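MgGH51 (Meripilus giganteus, PDB 6ZPV) hydrolyses alpha-L-arabinofuranosidic bonds as a fungal GH51 glycoside hydrolase, probably releasing arabinose from arabinose-bearing plant polysaccharides. Local coordinates at residues 231-236 with 257-261; 271-275 with 315-319; 299-305 with 361-366; 343-349 with 377-382. One frame throughout, in Å; residues are numbered along the deposited sequence.

Contact 1: 231-236 with 257-261; sequences NNLEGQ and RVGDW
Asn232 meets both Arg257 and Asp260, and polar bonds dominate. Asn232 O takes a 2.9 Å bond from Arg257 NH1, which approaches in the carbonyl plane, while Asn232 O lies out of the guanidinium plane. Arg257 NH2 adds a weak bond to the same oxygen. The Asn232 side-chain amide uses both ends: OD1 accepts from Asp260 N at 3.0 Å, a straight bond (163°), while ND2 goes to Asn265. Asp260 OD2 accepts from Gly235 N at 2.9 Å. Both segments belong to the long excursion after strand 224-227 of the (beta/alpha)8 barrel, and segment 257-261 opens with a strand of a small two-stranded antiparallel sheet.

The charged contact is the salt bridge from Arg257 NH2 to Asp260 OD2, 3.1 Å. The donor is on the syn side but well out of the carboxylate plane, on the opposite face to Gly235 N, so OD2 is held between two donors. Arg257 NH2 also bonds Thr240 O.

Water makes two bridges. One joins Asn231 ND2 to Asp260 O; the other donates to Gln236 OE1 and Asp260 OD1. A looser touch is Asn231 ND2, 4.0 Å from Trp261 CZ2 and oblique to the ring. Trp261 NE1 bonds Glu23.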
loop_
_atom_site.group_PDB
_atom_site.type_symbol
_atom_site.label_atom_id
_atom_site.label_comp_id
_atom_site.label_asym_id
_atom_site.label_seq_id
_atom_site.Cartn_x
_atom_site.Cartn_y
_atom_site.Cartn_z
ATOM N N ASN A 231 -0.751 9.966 -6.486
ATOM C CA ASN A 231 -0.560 11.377 -6.172
ATOM C C ASN A 231 0.551 11.590 -5.162
ATOM O O ASN A 231 1.242 12.622 -5.214
ATOM C CB ASN A 231 -1.828 11.984 -5.622
ATOM C CG ASN A 231 -2.862 12.328 -6.664
ATOM O OD1 ASN A 231 -2.693 11.977 -7.848
ATOM N ND2 ASN A 231 -3.883 13.085 -6.298
ATOM N N ASN A 232 0.744 10.666 -4.216
ATOM C CA ASN A 232 1.758 10.883 -3.157
ATOM C C ASN A 232 3.186 10.931 -3.703
ATOM O O ASN A 232 4.087 11.364 -2.987
ATOM C CB ASN A 232 1.662 9.815 -2.073
ATOM C CG ASN A 232 2.079 10.305 -0.706
ATOM O OD1 ASN A 232 1.582 11.357 -0.253
ATOM N ND2 ASN A 232 3.018 9.598 -0.080
ATOM N N LEU A 233 3.424 10.503 -4.945
ATOM C CA LEU A 233 4.731 10.702 -5.597
ATOM C C LEU A 233 5.004 12.165 -5.875
ATOM O O LEU A 233 6.169 12.614 -5.882
ATOM C CB LEU A 233 4.688 9.958 -6.954
ATOM C CG LEU A 233 5.890 10.134 -7.903
ATOM C CD1 LEU A 233 7.119 9.379 -7.400
ATOM C CD2 LEU A 233 5.502 9.660 -9.293
ATOM N N GLU A 234 3.959 12.903 -6.278
ATOM C CA GLU A 234 4.097 14.144 -7.022
ATOM C C GLU A 234 4.494 15.345 -6.180
ATOM O O GLU A 234 5.176 16.263 -6.702
ATOM C CB GLU A 234 2.840 14.424 -7.830
ATOM C CG GLU A 234 2.664 13.445 -8.995
ATOM C CD GLU A 234 1.331 13.599 -9.668
ATOM O OE1 GLU A 234 1.292 14.413 -10.699
ATOM O OE2 GLU A 234 0.337 12.972 -9.257
ATOM N N GLY A 235 4.028 15.397 -4.926
ATOM C CA GLY A 235 4.137 16.649 -4.163
ATOM C C GLY A 235 3.135 17.674 -4.583
ATOM O O GLY A 235 2.522 17.568 -5.647
ATOM N N GLN A 236 3.003 18.701 -3.758
ATOM C CA GLN A 236 2.211 19.894 -4.097
ATOM C C GLN A 236 3.043 20.899 -4.927
ATOM O O GLN A 236 2.462 21.707 -5.653
ATOM C CB GLN A 236 1.678 20.508 -2.811
ATOM C CG GLN A 236 0.768 21.664 -3.025
ATOM C CD GLN A 236 -0.511 21.325 -3.782
ATOM O OE1 GLN A 236 -1.066 20.197 -3.692
ATOM N NE2 GLN A 236 -0.970 22.283 -4.576
ATOM N N ARG A 257 8.283 14.211 4.808
ATOM C CA ARG A 257 7.724 15.179 3.878
ATOM C C ARG A 257 6.232 15.222 4.118
ATOM O O ARG A 257 5.601 14.218 4.493
ATOM C CB ARG A 257 8.035 14.831 2.406
ATOM C CG ARG A 257 7.666 13.418 1.964
ATOM C CD ARG A 257 7.912 13.216 0.484
ATOM N NE ARG A 257 6.915 13.871 -0.361
ATOM C CZ ARG A 257 5.851 13.296 -0.872
ATOM N NH1 ARG A 257 5.498 12.048 -0.585
ATOM N NH2 ARG A 257 5.089 13.999 -1.697
ATOM N N VAL A 258 5.651 16.368 3.813
ATOM C CA VAL A 258 4.199 16.495 3.726
ATOM C C VAL A 258 3.744 15.819 2.452
ATOM O O VAL A 258 4.179 16.206 1.378
ATOM C CB VAL A 258 3.764 17.956 3.798
ATOM C CG1 VAL A 258 2.247 18.052 3.640
ATOM C CG2 VAL A 258 4.236 18.607 5.124
ATOM N N GLY A 259 2.895 14.801 2.593
ATOM C CA GLY A 259 2.366 14.090 1.442
ATOM C C GLY A 259 1.129 14.779 0.874
ATOM O O GLY A 259 0.836 15.929 1.199
ATOM N N ASP A 260 0.417 14.054 0.036
ATOM C CA ASP A 260 -0.665 14.660 -0.731
ATOM C C ASP A 260 -2.052 14.335 -0.173
ATOM O O ASP A 260 -3.024 14.607 -0.851
ATOM C CB ASP A 260 -0.303 14.321 -2.200
ATOM C CG ASP A 260 1.149 14.976 -2.639
ATOM O OD1 ASP A 260 1.248 16.339 -2.524
ATOM O OD2 ASP A 260 2.251 14.185 -2.910
ATOM N N TRP A 261 -2.111 13.843 1.066
ATOM C CA TRP A 261 -3.352 13.357 1.695
ATOM C C TRP A 261 -3.568 13.937 3.085
ATOM O O TRP A 261 -4.336 13.379 3.864
ATOM C CB TRP A 261 -3.402 11.807 1.627
ATOM C CG TRP A 261 -3.410 11.325 0.215
ATOM C CD1 TRP A 261 -2.406 10.743 -0.463
ATOM C CD2 TRP A 261 -4.495 11.497 -0.731
ATOM N NE1 TRP A 261 -2.778 10.499 -1.746
ATOM C CE2 TRP A 261 -4.049 10.953 -1.949
ATOM C CE3 TRP A 261 -5.795 12.006 -0.645
ATOM C CZ2 TRP A 261 -4.847 10.904 -3.085
ATOM C CZ3 TRP A 261 -6.597 11.958 -1.779
ATOM C CH2 TRP A 261 -6.117 11.403 -2.994
HETATM O O HOH W 1 -3.788 14.308 -3.632
HETATM O O HOH W 2 -0.863 17.810 -2.734
#

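Contact 2: 271-275 with 315-319; sequences LLEYL and QINFV
Leu275 N bonds Leu271 O at 3.0 Å within helix 271-281. That turn brings both leucines onto the side that meets helix 306-320. Phe318 carries the other side of the contact. Its CG is anti to the backbone N (chi1 -178°), which sends the ring across to the first helix. Leu271 slides past it in the opposite direction, and Leu271 CD2 comes to 3.6 Å from Phe318 CD2. The Leu272 side chain crosses that of Phe318 at about a right angle, with Leu272 CD1 at 4.1 Å from Phe318 CE2. Leu275 CD1 reaches the edge of the same ring, near its plane. The three leucines thus gather round one phenyl group.

Leu275 also turns its CD2 to Val319 CG1, 3.9 Å away. The segment axes approach to 11.4 Å and are inclined at 45°. These are neighbouring outer helices of the (beta/alpha)8 barrel, one before strand 284-289 and one after it. Leu271 rests on Phe227 of strand 224-227 and Val319 on Met287. Trp244 meets the Phe318 ring as well. Gln315 NE2 bonds Ala288 O, and the aliphatic CG of Gln315 touches Leu271 CD2. No hydrogen bond crosses between the segments, so they are held by apolar side-chain contact and not by directional bonds.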
loop_
_atom_site.group_PDB
_atom_site.type_symbol
_atom_site.label_atom_id
_atom_site.label_comp_id
_atom_site.label_asym_id
_atom_site.label_seq_id
_atom_site.Cartn_x
_atom_site.Cartn_y
_atom_site.Cartn_z
ATOM N N LEU A 271 12.621 3.333 0.330
ATOM C CA LEU A 271 12.865 2.493 -0.855
ATOM C C LEU A 271 13.369 1.107 -0.451
ATOM O O LEU A 271 12.930 0.117 -1.077
ATOM C CB LEU A 271 13.799 3.228 -1.816
ATOM C CG LEU A 271 14.101 2.531 -3.139
ATOM C CD1 LEU A 271 12.838 2.085 -3.882
ATOM C CD2 LEU A 271 14.901 3.431 -4.049
ATOM N N LEU A 272 14.324 0.988 0.493
ATOM C CA LEU A 272 14.823 -0.358 0.794
ATOM C C LEU A 272 13.751 -1.192 1.486
ATOM O O LEU A 272 13.734 -2.428 1.286
ATOM C CB LEU A 272 16.104 -0.307 1.609
ATOM C CG LEU A 272 16.856 -1.606 1.746
ATOM C CD1 LEU A 272 17.281 -2.201 0.403
ATOM C CD2 LEU A 272 18.089 -1.418 2.610
ATOM N N GLU A 273 12.917 -0.613 2.335
ATOM C CA GLU A 273 11.843 -1.385 2.987
ATOM C C GLU A 273 10.854 -1.910 1.950
ATOM O O GLU A 273 10.408 -3.071 2.027
ATOM C CB GLU A 273 11.157 -0.577 4.064
ATOM C CG GLU A 273 12.040 -0.213 5.272
ATOM C CD GLU A 273 13.014 0.923 5.096
ATOM O OE1 GLU A 273 12.741 1.759 4.189
ATOM O OE2 GLU A 273 13.985 1.020 5.854
ATOM N N TYR A 274 10.512 -1.083 0.958
ATOM C CA TYR A 274 9.666 -1.557 -0.156
ATOM C C TYR A 274 10.330 -2.760 -0.848
ATOM O O TYR A 274 9.688 -3.794 -1.039
ATOM C CB TYR A 274 9.407 -0.405 -1.156
ATOM C CG TYR A 274 8.418 0.649 -0.778
ATOM C CD1 TYR A 274 7.065 0.343 -0.707
ATOM C CD2 TYR A 274 8.781 1.980 -0.591
ATOM C CE1 TYR A 274 6.094 1.318 -0.486
ATOM C CE2 TYR A 274 7.833 2.953 -0.334
ATOM C CZ TYR A 274 6.489 2.626 -0.276
ATOM O OH TYR A 274 5.497 3.569 -0.103
ATOM N N LEU A 275 11.575 -2.573 -1.265
ATOM C CA LEU A 275 12.241 -3.618 -2.037
ATOM C C LEU A 275 12.383 -4.928 -1.258
ATOM O O LEU A 275 12.162 -6.009 -1.844
ATOM C CB LEU A 275 13.619 -3.124 -2.511
ATOM C CG LEU A 275 13.591 -1.931 -3.462
ATOM C CD1 LEU A 275 14.970 -1.339 -3.638
ATOM C CD2 LEU A 275 13.002 -2.332 -4.805
ATOM N N GLN A 315 17.954 6.782 -8.375
ATOM C CA GLN A 315 16.930 5.914 -7.770
ATOM C C GLN A 315 16.971 4.494 -8.343
ATOM O O GLN A 315 16.926 3.517 -7.617
ATOM C CB GLN A 315 15.564 6.587 -8.015
ATOM C CG GLN A 315 14.387 5.824 -7.421
ATOM C CD GLN A 315 13.074 6.517 -7.707
ATOM O OE1 GLN A 315 13.025 7.746 -7.847
ATOM N NE2 GLN A 315 11.969 5.724 -7.778
ATOM N N ILE A 316 17.046 4.426 -9.664
ATOM C CA ILE A 316 17.099 3.118 -10.335
ATOM C C ILE A 316 18.414 2.396 -10.015
ATOM O O ILE A 316 18.413 1.178 -9.725
ATOM C CB ILE A 316 16.837 3.262 -11.834
ATOM C CG1 ILE A 316 15.418 3.771 -12.093
ATOM C CG2 ILE A 316 17.120 1.938 -12.551
ATOM C CD1 ILE A 316 15.158 4.282 -13.495
ATOM N N ASN A 317 19.529 3.124 -9.996
ATOM C CA ASN A 317 20.808 2.486 -9.626
ATOM C C ASN A 317 20.766 1.937 -8.210
ATOM O O ASN A 317 21.365 0.899 -7.937
ATOM C CB ASN A 317 21.983 3.462 -9.806
ATOM C CG ASN A 317 22.476 3.531 -11.243
ATOM O OD1 ASN A 317 22.294 2.547 -11.970
ATOM N ND2 ASN A 317 23.097 4.673 -11.574
ATOM N N PHE A 318 20.095 2.592 -7.276
ATOM C CA PHE A 318 19.950 2.041 -5.932
ATOM C C PHE A 318 19.335 0.637 -6.045
ATOM O O PHE A 318 19.734 -0.281 -5.292
ATOM C CB PHE A 318 19.102 2.939 -5.031
ATOM C CG PHE A 318 18.993 2.398 -3.626
ATOM C CD1 PHE A 318 20.003 2.609 -2.712
ATOM C CD2 PHE A 318 17.902 1.619 -3.225
ATOM C CE1 PHE A 318 19.938 2.135 -1.425
ATOM C CE2 PHE A 318 17.822 1.148 -1.914
ATOM C CZ PHE A 318 18.847 1.404 -1.025
ATOM N N VAL A 319 18.321 0.459 -6.873
ATOM C CA VAL A 319 17.575 -0.810 -7.007
ATOM C C VAL A 319 18.445 -1.877 -7.653
ATOM O O VAL A 319 18.498 -3.026 -7.152
ATOM C CB VAL A 319 16.252 -0.600 -7.753
ATOM C CG1 VAL A 319 15.488 -1.907 -7.767
ATOM C CG2 VAL A 319 15.409 0.512 -7.151
#

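Contact 3: 299-305 with 361-366; sequences SLAENQL and YRWHDF
Glu302 lies along Tyr361, joining a loop of the (beta/alpha)8 barrel to an outer helix. The loop follows strand 284-289 and leads into helix 306-320; Tyr361 sits on helix 359-373. Glu302 CB stands over one face of the Tyr361 ring in a CH-pi contact, 3.9 Å from the centroid and displaced toward the rim. Glu302 CG lies 3.1 Å from Asp365 OD2 and also touches Tyr361 CD1. With CG anti to the backbone N (chi1 -173°) and the chain extended beyond it, the carboxylate passes Tyr361 CB toward the next helical turn. Glu302 CD lies 3.7 Å from Tyr361 CB, and the carboxylate plane is 17° from the ring plane. Glu302 OE1 stays near Tyr361 CB and CG. Glu302 OE2 comes to 2.6 Å from Asp365 OD2. The aspartate has further partners: His364 ND1 donates to its OD1, and a water donates to OD2.

Leu305 CD1 lies at the ring edge, 3.9 Å from Tyr361 CD1, and Leu305 CD2 meets the edge of Phe366. Ser299 approaches Arg362, but both turn their polar ends to Ser358; Arg362 also forms a salt bridge with Asp352. At the far end of the tyrosine, Tyr361 OH donates to Leu300 O at 2.6 Å, tilted 27° from the carbonyl plane.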
loop_
_atom_site.group_PDB
_atom_site.type_symbol
_atom_site.label_atom_id
_atom_site.label_comp_id
_atom_site.label_asym_id
_atom_site.label_seq_id
_atom_site.Cartn_x
_atom_site.Cartn_y
_atom_site.Cartn_z
ATOM N N SER A 299 4.890 22.636 -14.022
ATOM C CA SER A 299 5.841 21.816 -14.778
ATOM C C SER A 299 7.196 22.508 -14.755
ATOM O O SER A 299 7.244 23.687 -15.130
ATOM C CB SER A 299 5.428 21.616 -16.205
ATOM O OG SER A 299 4.186 20.887 -16.320
ATOM N N LEU A 300 8.243 21.800 -14.462
ATOM C CA LEU A 300 9.585 22.355 -14.685
ATOM C C LEU A 300 9.801 22.624 -16.167
ATOM O O LEU A 300 9.358 21.820 -17.018
ATOM C CB LEU A 300 10.618 21.381 -14.176
ATOM C CG LEU A 300 10.613 21.148 -12.670
ATOM C CD1 LEU A 300 11.725 20.177 -12.357
ATOM C CD2 LEU A 300 10.760 22.467 -11.906
ATOM N N ALA A 301 10.483 23.702 -16.459
ATOM C CA ALA A 301 10.874 24.003 -17.825
ATOM C C ALA A 301 11.809 22.910 -18.340
ATOM O O ALA A 301 12.588 22.297 -17.569
ATOM C CB ALA A 301 11.591 25.369 -17.854
ATOM N N GLU A 302 11.859 22.737 -19.666
ATOM C CA GLU A 302 12.739 21.729 -20.215
ATOM C C GLU A 302 14.183 21.933 -19.758
ATOM O O GLU A 302 14.880 20.944 -19.501
ATOM C CB GLU A 302 12.570 21.658 -21.722
ATOM C CG GLU A 302 13.352 20.509 -22.300
ATOM C CD GLU A 302 13.017 20.190 -23.680
ATOM O OE1 GLU A 302 12.401 21.040 -24.384
ATOM O OE2 GLU A 302 13.357 19.072 -24.076
ATOM N N ASN A 303 14.654 23.163 -19.737
ATOM C CA ASN A 303 16.066 23.449 -19.397
ATOM C C ASN A 303 16.335 23.322 -17.902
ATOM O O ASN A 303 17.511 23.558 -17.519
ATOM C CB ASN A 303 16.486 24.797 -19.991
ATOM C CG ASN A 303 15.866 25.990 -19.313
ATOM O OD1 ASN A 303 15.148 25.899 -18.326
ATOM N ND2 ASN A 303 16.225 27.172 -19.828
ATOM N N GLN A 304 15.363 22.907 -17.104
ATOM C CA GLN A 304 15.540 22.670 -15.650
ATOM C C GLN A 304 15.566 21.171 -15.305
ATOM O O GLN A 304 15.755 20.822 -14.144
ATOM C CB GLN A 304 14.393 23.382 -14.842
ATOM C CG GLN A 304 14.263 24.960 -14.848
ATOM C CD GLN A 304 13.031 25.472 -14.050
ATOM O OE1 GLN A 304 11.791 25.221 -14.387
ATOM N NE2 GLN A 304 13.318 26.178 -12.923
ATOM N N LEU A 305 15.300 20.289 -16.263
ATOM C CA LEU A 305 15.060 18.877 -15.943
ATOM C C LEU A 305 16.317 18.108 -15.558
ATOM O O LEU A 305 16.182 17.087 -14.843
ATOM C CB LEU A 305 14.379 18.141 -17.091
ATOM C CG LEU A 305 13.012 18.671 -17.506
ATOM C CD1 LEU A 305 12.483 17.875 -18.686
ATOM C CD2 LEU A 305 12.044 18.633 -16.339
ATOM N N TYR A 361 7.830 16.807 -23.705
ATOM C CA TYR A 361 9.264 17.047 -23.504
ATOM C C TYR A 361 9.758 16.362 -22.236
ATOM O O TYR A 361 10.914 15.966 -22.162
ATOM C CB TYR A 361 9.672 18.534 -23.597
ATOM C CG TYR A 361 9.269 19.450 -22.455
ATOM C CD1 TYR A 361 9.872 19.352 -21.214
ATOM C CD2 TYR A 361 8.331 20.449 -22.612
ATOM C CE1 TYR A 361 9.528 20.224 -20.173
ATOM C CE2 TYR A 361 7.971 21.308 -21.600
ATOM C CZ TYR A 361 8.605 21.225 -20.386
ATOM O OH TYR A 361 8.212 22.101 -19.376
ATOM N N ARG A 362 8.915 16.292 -21.200
ATOM C CA ARG A 362 9.329 15.619 -19.968
ATOM C C ARG A 362 9.550 14.100 -20.224
ATOM O O ARG A 362 10.624 13.559 -19.876
ATOM C CB ARG A 362 8.361 15.877 -18.819
ATOM C CG ARG A 362 8.280 17.350 -18.456
ATOM C CD ARG A 362 7.369 17.660 -17.267
ATOM N NE ARG A 362 5.952 17.365 -17.498
ATOM C CZ ARG A 362 5.204 16.408 -16.962
ATOM N NH1 ARG A 362 5.725 15.463 -16.187
ATOM N NH2 ARG A 362 3.911 16.400 -17.177
ATOM N N TRP A 363 8.552 13.461 -20.803
ATOM C CA TRP A 363 8.707 12.063 -21.247
ATOM C C TRP A 363 9.915 11.935 -22.165
ATOM O O TRP A 363 10.743 11.017 -21.982
ATOM C CB TRP A 363 7.429 11.629 -22.005
ATOM C CG TRP A 363 7.573 10.324 -22.741
ATOM C CD1 TRP A 363 7.936 10.145 -24.034
ATOM C CD2 TRP A 363 7.405 9.005 -22.190
ATOM N NE1 TRP A 363 8.035 8.829 -24.334
ATOM C CE2 TRP A 363 7.705 8.105 -23.220
ATOM C CE3 TRP A 363 7.069 8.486 -20.928
ATOM C CZ2 TRP A 363 7.651 6.727 -23.055
ATOM C CZ3 TRP A 363 7.023 7.129 -20.765
ATOM C CH2 TRP A 363 7.307 6.253 -21.818
ATOM N N HIS A 364 10.030 12.753 -23.198
ATOM C CA HIS A 364 11.152 12.572 -24.127
ATOM C C HIS A 364 12.479 12.639 -23.381
ATOM O O HIS A 364 13.350 11.762 -23.581
ATOM C CB HIS A 364 11.112 13.637 -25.213
ATOM C CG HIS A 364 12.298 13.540 -26.131
ATOM N ND1 HIS A 364 13.531 14.107 -25.824
ATOM C CD2 HIS A 364 12.472 12.844 -27.258
ATOM C CE1 HIS A 364 14.398 13.809 -26.797
ATOM N NE2 HIS A 364 13.797 13.065 -27.639
ATOM N N ASP A 365 12.649 13.651 -22.560
ATOM C CA ASP A 365 13.989 13.849 -21.974
ATOM C C ASP A 365 14.271 12.792 -20.873
ATOM O O ASP A 365 15.371 12.270 -20.819
ATOM C CB ASP A 365 14.146 15.276 -21.444
ATOM C CG ASP A 365 14.124 16.345 -22.537
ATOM O OD1 ASP A 365 14.053 15.995 -23.738
ATOM O OD2 ASP A 365 14.260 17.522 -22.176
ATOM N N PHE A 366 13.265 12.483 -20.051
ATOM C CA PHE A 366 13.458 11.420 -19.065
ATOM C C PHE A 366 13.700 10.111 -19.731
ATOM O O PHE A 366 14.661 9.425 -19.342
ATOM C CB PHE A 366 12.265 11.327 -18.086
ATOM C CG PHE A 366 12.324 12.214 -16.866
ATOM C CD1 PHE A 366 11.936 13.545 -16.942
ATOM C CD2 PHE A 366 12.805 11.716 -15.689
ATOM C CE1 PHE A 366 12.030 14.359 -15.824
ATOM C CE2 PHE A 366 12.908 12.537 -14.560
ATOM C CZ PHE A 366 12.507 13.842 -14.632
HETATM O O HOH W 3 16.300 17.921 -20.284
#

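Contact 4: 343-349 with 377-382; sequences LRFVEVG and IRFIAT. With SO4 (sulfate ion), chain R.
Val346 and Phe379 lie side by side and point the same way from two neighbouring parallel strands. The strands belong to one beta-alpha-beta unit of the (beta/alpha)8 barrel, linked through helix 359-373. Val346 CB is 3.6 Å from Phe379 CE1. Ile377 CG2 sits over one face of that ring and also touches Val346 CG2, at 3.8 Å. Phe379 CG is anti to its carbonyl carbon (chi1 -68°), which leans the ring toward the valine. Val348 CG2 touches Phe379 CD1 as the two side chains pass at a slant. This face packs against helix 359-373, where Leu370 meets Phe379.

Phe345, Glu347, Arg378 and Ile380 occupy the other face. Phe345 runs alongside Arg378, with ring and guanidinium planes 52° apart. Phe345 CD1 is 4.0 Å from Arg378 CB. Arg378 then leads away to Ser396 and Gln395. Glu347 is buried; its OE1 pairs with Arg226, and Glu347 OE2 lies 3.4 Å from Thr382 CG2. Thr382 turns its hydroxyl to Asp352.

Four backbone bonds tie the strands: Arg378 N to Arg344 O, Val346 N to Arg378 O, Ile380 N to Val346 O, and Val348 N to Ile380 O. At the exposed end Phe345 CZ lies over one guanidinium face of Arg344, toward its rim; Arg344 NE pairs with Glu284. Arg344 NH1 bonds O1 of a sulfate, probably from the crystallisation liquor, at 3.0 Å, and Arg344 NH2 reaches O2 at 3.3 Å.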
loop_
_atom_site.group_PDB
_atom_site.type_symbol
_atom_site.label_atom_id
_atom_site.label_comp_id
_atom_site.label_asym_id
_atom_site.label_seq_id
_atom_site.Cartn_x
_atom_site.Cartn_y
_atom_site.Cartn_z
ATOM N N LEU A 343 13.892 -5.433 -11.262
ATOM C CA LEU A 343 13.163 -4.211 -11.717
ATOM C C LEU A 343 13.044 -4.279 -13.238
ATOM O O LEU A 343 14.024 -4.121 -13.947
ATOM C CB LEU A 343 13.880 -2.930 -11.307
ATOM C CG LEU A 343 13.232 -1.650 -11.762
ATOM C CD1 LEU A 343 11.889 -1.393 -11.117
ATOM C CD2 LEU A 343 14.165 -0.460 -11.529
ATOM N N ARG A 344 11.832 -4.498 -13.737
ATOM C CA ARG A 344 11.562 -4.607 -15.163
ATOM C C ARG A 344 10.768 -3.429 -15.696
ATOM O O ARG A 344 10.713 -3.272 -16.933
ATOM C CB ARG A 344 10.818 -5.913 -15.494
ATOM C CG ARG A 344 11.583 -7.163 -15.093
ATOM C CD ARG A 344 11.058 -8.389 -15.772
ATOM N NE ARG A 344 9.717 -8.725 -15.409
ATOM C CZ ARG A 344 8.850 -9.501 -16.081
ATOM N NH1 ARG A 344 7.666 -9.776 -15.580
ATOM N NH2 ARG A 344 9.162 -9.989 -17.256
ATOM N N PHE A 345 10.091 -2.677 -14.829
ATOM C CA PHE A 345 9.080 -1.679 -15.234
ATOM C C PHE A 345 9.290 -0.397 -14.392
ATOM O O PHE A 345 9.309 -0.484 -13.171
ATOM C CB PHE A 345 7.677 -2.214 -14.935
ATOM C CG PHE A 345 7.309 -3.504 -15.618
ATOM C CD1 PHE A 345 7.102 -3.553 -16.977
ATOM C CD2 PHE A 345 7.284 -4.666 -14.897
ATOM C CE1 PHE A 345 6.784 -4.755 -17.586
ATOM C CE2 PHE A 345 7.033 -5.878 -15.539
ATOM C CZ PHE A 345 6.761 -5.920 -16.870
ATOM N N VAL A 346 9.341 0.733 -15.080
ATOM C CA VAL A 346 9.418 2.043 -14.445
ATOM C C VAL A 346 8.336 2.933 -15.040
ATOM O O VAL A 346 8.209 2.996 -16.296
ATOM C CB VAL A 346 10.814 2.699 -14.541
ATOM C CG1 VAL A 346 10.772 4.171 -14.192
ATOM C CG2 VAL A 346 11.804 1.916 -13.700
ATOM N N GLU A 347 7.573 3.590 -14.167
ATOM C CA GLU A 347 6.506 4.493 -14.615
ATOM C C GLU A 347 6.995 5.938 -14.522
ATOM O O GLU A 347 7.573 6.350 -13.501
ATOM C CB GLU A 347 5.240 4.248 -13.764
ATOM C CG GLU A 347 4.032 5.037 -14.233
ATOM C CD GLU A 347 2.708 4.496 -13.753
ATOM O OE1 GLU A 347 2.699 3.489 -13.032
ATOM O OE2 GLU A 347 1.649 5.131 -14.140
ATOM N N VAL A 348 6.770 6.712 -15.594
ATOM C CA VAL A 348 7.351 8.064 -15.695
ATOM C C VAL A 348 6.270 9.053 -15.244
ATOM O O VAL A 348 5.381 9.448 -16.041
ATOM C CB VAL A 348 7.876 8.302 -17.111
ATOM C CG1 VAL A 348 8.440 9.715 -17.251
ATOM C CG2 VAL A 348 8.913 7.249 -17.459
ATOM N N GLY A 349 6.327 9.464 -13.978
ATOM C CA GLY A 349 5.335 10.390 -13.437
ATOM C C GLY A 349 4.092 9.674 -12.907
ATOM O O GLY A 349 4.099 8.448 -12.717
ATOM N N ILE A 377 14.927 -1.936 -19.222
ATOM C CA ILE A 377 13.708 -1.536 -18.489
ATOM C C ILE A 377 12.603 -1.099 -19.442
ATOM O O ILE A 377 12.896 -0.484 -20.455
ATOM C CB ILE A 377 14.012 -0.457 -17.454
ATOM C CG1 ILE A 377 14.902 -1.058 -16.361
ATOM C CG2 ILE A 377 12.740 0.145 -16.871
ATOM C CD1 ILE A 377 15.273 -0.041 -15.282
ATOM N N ARG A 378 11.368 -1.479 -19.154
ATOM C CA ARG A 378 10.228 -1.011 -19.930
ATOM C C ARG A 378 9.610 0.204 -19.241
ATOM O O ARG A 378 9.189 0.128 -18.086
ATOM C CB ARG A 378 9.186 -2.119 -20.107
ATOM C CG ARG A 378 8.129 -1.847 -21.157
ATOM C CD ARG A 378 7.053 -2.927 -21.220
ATOM N NE ARG A 378 6.241 -2.860 -22.431
ATOM C CZ ARG A 378 6.302 -3.689 -23.455
ATOM N NH1 ARG A 378 7.243 -4.630 -23.533
ATOM N NH2 ARG A 378 5.445 -3.499 -24.486
ATOM N N PHE A 379 9.554 1.326 -19.938
ATOM C CA PHE A 379 9.053 2.589 -19.395
ATOM C C PHE A 379 7.590 2.788 -19.734
ATOM O O PHE A 379 7.167 2.653 -20.899
ATOM C CB PHE A 379 9.917 3.774 -19.849
ATOM C CG PHE A 379 11.304 3.717 -19.229
ATOM C CD1 PHE A 379 11.502 4.215 -17.942
ATOM C CD2 PHE A 379 12.354 3.084 -19.855
ATOM C CE1 PHE A 379 12.733 4.102 -17.309
ATOM C CE2 PHE A 379 13.571 2.940 -19.210
ATOM C CZ PHE A 379 13.762 3.434 -17.943
ATOM N N ILE A 380 6.799 3.180 -18.737
ATOM C CA ILE A 380 5.326 3.303 -18.862
ATOM C C ILE A 380 4.941 4.783 -18.844
ATOM O O ILE A 380 5.288 5.511 -17.888
ATOM C CB ILE A 380 4.638 2.548 -17.714
ATOM C CG1 ILE A 380 5.082 1.100 -17.581
ATOM C CG2 ILE A 380 3.159 2.676 -17.855
ATOM C CD1 ILE A 380 4.775 0.457 -16.281
ATOM N N ALA A 381 4.191 5.210 -19.863
ATOM C CA ALA A 381 3.682 6.572 -19.999
ATOM C C ALA A 381 2.354 6.721 -19.233
ATOM O O ALA A 381 1.568 5.758 -19.145
ATOM C CB ALA A 381 3.535 6.905 -21.458
ATOM N N THR A 382 2.080 7.962 -18.803
ATOM C CA THR A 382 0.936 8.197 -17.941
ATOM C C THR A 382 -0.084 9.170 -18.511
ATOM O O THR A 382 -1.132 9.410 -17.880
ATOM C CB THR A 382 1.414 8.743 -16.581
ATOM O OG1 THR A 382 1.851 10.074 -16.830
ATOM C CG2 THR A 382 2.462 7.878 -15.930
HETATM S S SO4 R . 5.826 -12.157 -18.072
HETATM O O1 SO4 R . 5.462 -11.419 -16.845
HETATM O O2 SO4 R . 7.222 -12.438 -18.216
HETATM O O3 SO4 R . 5.401 -11.292 -19.238
HETATM O O4 SO4 R . 4.959 -13.326 -18.096
#

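In the fold
All four contacts belong to the (beta/alpha)8 barrel. Contacts 2 and 4 are buried; contacts 1 and 3 are only partly so. Contact 4 is the strand pairing of the wall, and contact 2 joins two helices outside it. They meet where Ile316 packs on Leu343 and Ile377. Helix 359-373 of contact 3 links the two strands of contact 4, and its Trp363 lies against Ala381 and Val348. Contact 1 touches contact 4 through Leu233 and Gly349. The chemistry follows the place. Contact 2 is wholly apolar, contact 4 adds backbone bonds, contact 1 uses a salt bridge and water, and contact 3 a tyrosine hydroxyl and a close carboxylate pair.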